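Local coordinates for protein aminopeptidase C (PDB 4K7C) that probably acts as a cysteine aminopeptidase of the papain-like peptidase clan, removing residues from the N-termini of peptides, at residues 46-58 with 369-382. Sequence-based numbering, arbitrary orientation.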
loop_
_atom_site.group_PDB
_atom_site.type_symbol
_atom_site.label_atom_id
_atom_site.label_comp_id
_atom_site.label_asym_id
_atom_site.label_seq_id
_atom_site.Cartn_x
_atom_site.Cartn_y
_atom_site.Cartn_z
ATOM N N VAL A 46 23.220 -15.384 15.159
ATOM C CA VAL A 46 24.570 -14.977 15.496
ATOM C C VAL A 46 25.638 -15.843 14.785
ATOM O O VAL A 46 26.576 -15.286 14.189
ATOM C CB VAL A 46 24.749 -14.872 17.024
ATOM C CG1 VAL A 46 26.195 -14.652 17.452
ATOM C CG2 VAL A 46 23.776 -13.779 17.569
ATOM N N ALA A 47 25.483 -17.156 14.842
ATOM C CA ALA A 47 26.450 -18.100 14.265
ATOM C C ALA A 47 26.519 -17.987 12.768
ATOM O O ALA A 47 27.529 -18.294 12.195
ATOM C CB ALA A 47 26.091 -19.538 14.681
HETATM N N MSE A 48 25.428 -17.573 12.143
HETATM C CA MSE A 48 25.251 -17.604 10.660
HETATM C C MSE A 48 25.534 -16.277 10.016
HETATM O O MSE A 48 25.075 -15.974 8.919
HETATM C CB MSE A 48 23.913 -18.156 10.303
HETATM C CG MSE A 48 23.742 -19.597 10.780
HETATM SE SE MSE A 48 24.961 -20.774 9.708
HETATM C CE MSE A 48 26.158 -21.364 11.137
ATOM N N THR A 49 26.318 -15.433 10.654
ATOM C CA THR A 49 26.662 -14.164 10.014
ATOM C C THR A 49 27.381 -14.467 8.706
ATOM O O THR A 49 28.157 -15.417 8.620
ATOM C CB THR A 49 27.614 -13.301 10.825
ATOM O OG1 THR A 49 28.810 -14.049 11.010
ATOM C CG2 THR A 49 26.953 -12.878 12.108
ATOM N N PRO A 50 27.067 -13.705 7.665
ATOM C CA PRO A 50 27.521 -14.078 6.311
ATOM C C PRO A 50 28.969 -13.617 6.044
ATOM O O PRO A 50 29.185 -12.686 5.281
ATOM C CB PRO A 50 26.474 -13.379 5.433
ATOM C CG PRO A 50 26.163 -12.131 6.189
ATOM C CD PRO A 50 26.046 -12.637 7.613
ATOM N N THR A 51 29.918 -14.215 6.774
ATOM C CA THR A 51 31.317 -14.000 6.518
ATOM C C THR A 51 31.985 -15.328 6.193
ATOM O O THR A 51 31.815 -16.279 6.931
ATOM C CB THR A 51 32.013 -13.384 7.752
ATOM O OG1 THR A 51 31.278 -12.226 8.147
ATOM C CG2 THR A 51 33.438 -13.021 7.425
ATOM N N PHE A 52 32.817 -15.344 5.163
ATOM C CA PHE A 52 33.371 -16.556 4.598
ATOM C C PHE A 52 34.823 -16.434 4.190
ATOM O O PHE A 52 35.188 -15.561 3.393
ATOM C CB PHE A 52 32.568 -16.989 3.373
ATOM C CG PHE A 52 31.078 -17.021 3.615
ATOM C CD1 PHE A 52 30.485 -18.170 4.097
ATOM C CD2 PHE A 52 30.291 -15.924 3.335
ATOM C CE1 PHE A 52 29.122 -18.219 4.381
ATOM C CE2 PHE A 52 28.888 -15.973 3.484
ATOM C CZ PHE A 52 28.300 -17.133 4.023
ATOM N N SER A 53 35.654 -17.271 4.784
ATOM C CA SER A 53 37.105 -17.241 4.502
ATOM C C SER A 53 37.411 -17.477 3.021
ATOM O O SER A 53 38.364 -16.904 2.513
ATOM C CB SER A 53 37.895 -18.219 5.443
ATOM O OG SER A 53 37.633 -19.563 5.146
ATOM N N ILE A 54 36.578 -18.263 2.333
ATOM C CA ILE A 54 36.679 -18.446 0.860
ATOM C C ILE A 54 35.407 -17.886 0.281
ATOM O O ILE A 54 34.320 -18.352 0.625
ATOM C CB ILE A 54 36.738 -19.940 0.504
ATOM C CG1 ILE A 54 37.972 -20.448 1.202
ATOM C CG2 ILE A 54 36.728 -20.092 -1.045
ATOM C CD1 ILE A 54 38.200 -21.892 1.027
ATOM N N GLU A 55 35.533 -16.850 -0.517
ATOM C CA GLU A 55 34.380 -16.210 -1.087
ATOM C C GLU A 55 34.620 -15.796 -2.509
ATOM O O GLU A 55 35.510 -14.958 -2.766
ATOM C CB GLU A 55 34.025 -15.009 -0.262
ATOM C CG GLU A 55 32.666 -14.443 -0.647
ATOM C CD GLU A 55 32.256 -13.293 0.287
ATOM O OE1 GLU A 55 33.150 -12.669 0.894
ATOM O OE2 GLU A 55 31.066 -13.000 0.436
ATOM N N LEU A 56 33.822 -16.304 -3.434
ATOM C CA LEU A 56 33.926 -15.890 -4.837
ATOM C C LEU A 56 33.187 -14.570 -5.038
ATOM O O LEU A 56 32.176 -14.272 -4.366
ATOM C CB LEU A 56 33.320 -16.948 -5.784
ATOM C CG LEU A 56 33.795 -18.394 -5.504
ATOM C CD1 LEU A 56 33.178 -19.411 -6.446
ATOM C CD2 LEU A 56 35.265 -18.532 -5.460
ATOM N N ASP A 57 33.647 -13.829 -6.022
ATOM C CA ASP A 57 32.998 -12.566 -6.332
ATOM C C ASP A 57 31.945 -12.857 -7.428
ATOM O O ASP A 57 32.297 -13.084 -8.601
ATOM C CB ASP A 57 34.094 -11.611 -6.762
ATOM C CG ASP A 57 33.559 -10.262 -7.173
ATOM O OD1 ASP A 57 32.320 -10.023 -6.963
ATOM O OD2 ASP A 57 34.384 -9.460 -7.708
ATOM N N THR A 58 30.661 -12.929 -7.077
ATOM C CA THR A 58 29.626 -13.402 -8.019
ATOM C C THR A 58 28.525 -12.395 -8.354
ATOM O O THR A 58 27.614 -12.685 -9.132
ATOM C CB THR A 58 28.993 -14.712 -7.538
ATOM O OG1 THR A 58 28.463 -14.552 -6.213
ATOM C CG2 THR A 58 30.005 -15.923 -7.556
ATOM N N THR A 369 28.929 -20.474 -3.419
ATOM C CA THR A 369 29.860 -19.391 -3.838
ATOM C C THR A 369 30.873 -18.983 -2.788
ATOM O O THR A 369 31.621 -18.056 -2.977
ATOM C CB THR A 369 29.124 -18.155 -4.384
ATOM O OG1 THR A 369 28.517 -17.431 -3.295
ATOM C CG2 THR A 369 28.039 -18.556 -5.491
ATOM N N GLY A 370 30.985 -19.789 -1.747
ATOM C CA GLY A 370 31.867 -19.468 -0.616
ATOM C C GLY A 370 31.700 -20.545 0.435
ATOM O O GLY A 370 30.731 -21.330 0.413
ATOM N N VAL A 371 32.705 -20.602 1.303
ATOM C CA VAL A 371 32.769 -21.520 2.463
ATOM C C VAL A 371 33.680 -20.925 3.468
ATOM O O VAL A 371 34.694 -20.353 3.089
ATOM C CB VAL A 371 33.167 -22.997 2.055
ATOM C CG1 VAL A 371 34.611 -23.080 1.530
ATOM C CG2 VAL A 371 32.832 -23.944 3.193
ATOM N N ASP A 372 33.262 -20.910 4.736
ATOM C CA ASP A 372 34.063 -20.425 5.841
ATOM C C ASP A 372 34.720 -21.670 6.387
ATOM O O ASP A 372 34.048 -22.641 6.886
ATOM C CB ASP A 372 33.187 -19.779 6.933
ATOM C CG ASP A 372 33.971 -18.883 7.862
ATOM O OD1 ASP A 372 34.971 -18.289 7.429
ATOM O OD2 ASP A 372 33.529 -18.715 9.024
ATOM N N LEU A 373 36.051 -21.573 6.400
ATOM C CA LEU A 373 36.879 -22.664 6.961
ATOM C C LEU A 373 37.572 -22.163 8.235
ATOM O O LEU A 373 38.309 -21.176 8.196
ATOM C CB LEU A 373 37.954 -23.031 5.917
ATOM C CG LEU A 373 37.467 -23.626 4.611
ATOM C CD1 LEU A 373 38.728 -23.922 3.759
ATOM C CD2 LEU A 373 36.625 -24.866 4.761
ATOM N N VAL A 374 37.288 -22.801 9.358
ATOM C CA VAL A 374 37.856 -22.455 10.667
ATOM C C VAL A 374 38.556 -23.721 11.190
ATOM O O VAL A 374 37.978 -24.825 11.213
ATOM C CB VAL A 374 36.782 -22.024 11.692
ATOM C CG1 VAL A 374 37.445 -21.607 13.024
ATOM C CG2 VAL A 374 35.980 -20.818 11.196
ATOM N N ASP A 375 39.830 -23.567 11.535
ATOM C CA ASP A 375 40.718 -24.749 11.863
ATOM C C ASP A 375 40.618 -25.857 10.785
ATOM O O ASP A 375 40.583 -27.073 11.059
ATOM C CB ASP A 375 40.391 -25.309 13.249
ATOM C CG ASP A 375 40.492 -24.248 14.368
ATOM O OD1 ASP A 375 41.301 -23.349 14.227
ATOM O OD2 ASP A 375 39.779 -24.341 15.408
ATOM N N GLY A 376 40.534 -25.409 9.548
ATOM C CA GLY A 376 40.534 -26.323 8.388
ATOM C C GLY A 376 39.226 -27.048 8.149
ATOM O O GLY A 376 39.176 -27.901 7.295
ATOM N N LYS A 377 38.168 -26.762 8.918
ATOM C CA LYS A 377 36.858 -27.442 8.720
ATOM C C LYS A 377 35.773 -26.404 8.325
ATOM O O LYS A 377 35.798 -25.280 8.773
ATOM C CB LYS A 377 36.424 -28.124 9.998
ATOM C CG LYS A 377 37.418 -29.233 10.429
ATOM C CD LYS A 377 36.685 -30.431 11.053
ATOM C CE LYS A 377 37.664 -31.532 11.417
ATOM N NZ LYS A 377 38.542 -31.877 10.249
ATOM N N PRO A 378 34.806 -26.827 7.499
ATOM C CA PRO A 378 33.777 -25.872 7.074
ATOM C C PRO A 378 32.785 -25.580 8.191
ATOM O O PRO A 378 32.337 -26.518 8.867
ATOM C CB PRO A 378 33.106 -26.615 5.942
ATOM C CG PRO A 378 33.352 -28.060 6.223
ATOM C CD PRO A 378 34.777 -28.031 6.695
ATOM N N THR A 379 32.467 -24.312 8.449
ATOM C CA THR A 379 31.395 -24.027 9.459
ATOM C C THR A 379 30.061 -23.607 8.824
ATOM O O THR A 379 28.986 -23.759 9.441
ATOM C CB THR A 379 31.921 -22.948 10.434
ATOM O OG1 THR A 379 32.262 -21.784 9.696
ATOM C CG2 THR A 379 33.142 -23.458 11.179
ATOM N N LYS A 380 30.187 -22.980 7.655
ATOM C CA LYS A 380 29.086 -22.394 6.939
ATOM C C LYS A 380 29.490 -22.147 5.480
ATOM O O LYS A 380 30.654 -22.069 5.177
ATOM C CB LYS A 380 28.545 -21.102 7.575
ATOM C CG LYS A 380 29.550 -20.053 7.883
ATOM C CD LYS A 380 29.063 -19.017 8.888
ATOM C CE LYS A 380 30.100 -17.932 9.159
ATOM N NZ LYS A 380 29.484 -17.070 10.199
ATOM N N TRP A 381 28.456 -22.139 4.621
ATOM C CA TRP A 381 28.587 -22.126 3.178
ATOM C C TRP A 381 27.753 -20.964 2.677
ATOM O O TRP A 381 26.621 -20.684 3.173
ATOM C CB TRP A 381 28.005 -23.392 2.586
ATOM C CG TRP A 381 28.663 -24.659 3.101
ATOM C CD1 TRP A 381 28.387 -25.288 4.267
ATOM C CD2 TRP A 381 29.588 -25.493 2.390
ATOM N NE1 TRP A 381 29.211 -26.414 4.419
ATOM C CE2 TRP A 381 29.951 -26.548 3.267
ATOM C CE3 TRP A 381 30.269 -25.368 1.132
ATOM C CZ2 TRP A 381 30.885 -27.519 2.919
ATOM C CZ3 TRP A 381 31.144 -26.361 0.765
ATOM C CH2 TRP A 381 31.471 -27.407 1.661
ATOM N N LYS A 382 28.299 -20.279 1.671
ATOM C CA LYS A 382 27.633 -19.166 1.049
ATOM C C LYS A 382 26.850 -19.645 -0.159
ATOM O O LYS A 382 27.360 -20.378 -1.050
ATOM C CB LYS A 382 28.600 -18.066 0.648
ATOM C CG LYS A 382 27.968 -16.867 -0.027
ATOM C CD LYS A 382 28.972 -15.766 -0.358
ATOM C CE LYS A 382 28.213 -14.474 -0.655
ATOM N NZ LYS A 382 29.016 -13.485 -1.398
HETATM O O HOH W 1 30.942 -15.911 12.116
HETATM O O HOH W 2 29.682 -15.001 -3.718
#
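Lys380 and Lys382 reach segment 46-58 by different first torsions: CG of Lys380 sits between its backbone N and carbonyl carbon (chi1 51°), that of Lys382 anti to the backbone N (chi1 179°), and both chains then run extended. Lys380 ends where helix 42-47 gives way to the turn centred on Pro50. Its NZ meets Thr49 O at 2.6 Å, in the carbonyl plane on a lone pair, and Ala47 O at 3.1 Å from a tilted approach, and donates to a water. A long amine suits this place because one nitrogen serves two carbonyls; a methionine in its place would probably leave Ala47 O without this donor and Thr49 O with the Thr51 N bond alone, so that helix end and turn lose their common tie to the hairpin. Phe52 offers a flat face to Lys382 CB, a CH-pi contact over the ring centre, and Glu55 supplies the countercharge, its OE2 met on the anti side by Lys382 NZ (2.8 Å).

Beyond Phe52 the segment pairs as a short antiparallel strand. Ile54 and Val371 exchange two backbone hydrogen bonds; a CB on Gly370 would run into Ile54 O. Ile54 packs on Val371 and, tightly, on Leu373 (CD1 to CD1 3.4 Å). Ser53's small hydroxyl extends the pairing: OG receives Leu373 N nearly straight (2.8 Å, 165°). Arg231 of the second subunit donates to Phe52 O, placing this region at a subunit interface. Lysine ammonium ends thus satisfy main-chain oxygens, a carboxylate and waters, one linking Lys382 NZ with Leu56 O: Lys380 ties helix end and loop, Lys382 the short strand, to hairpin 369-382.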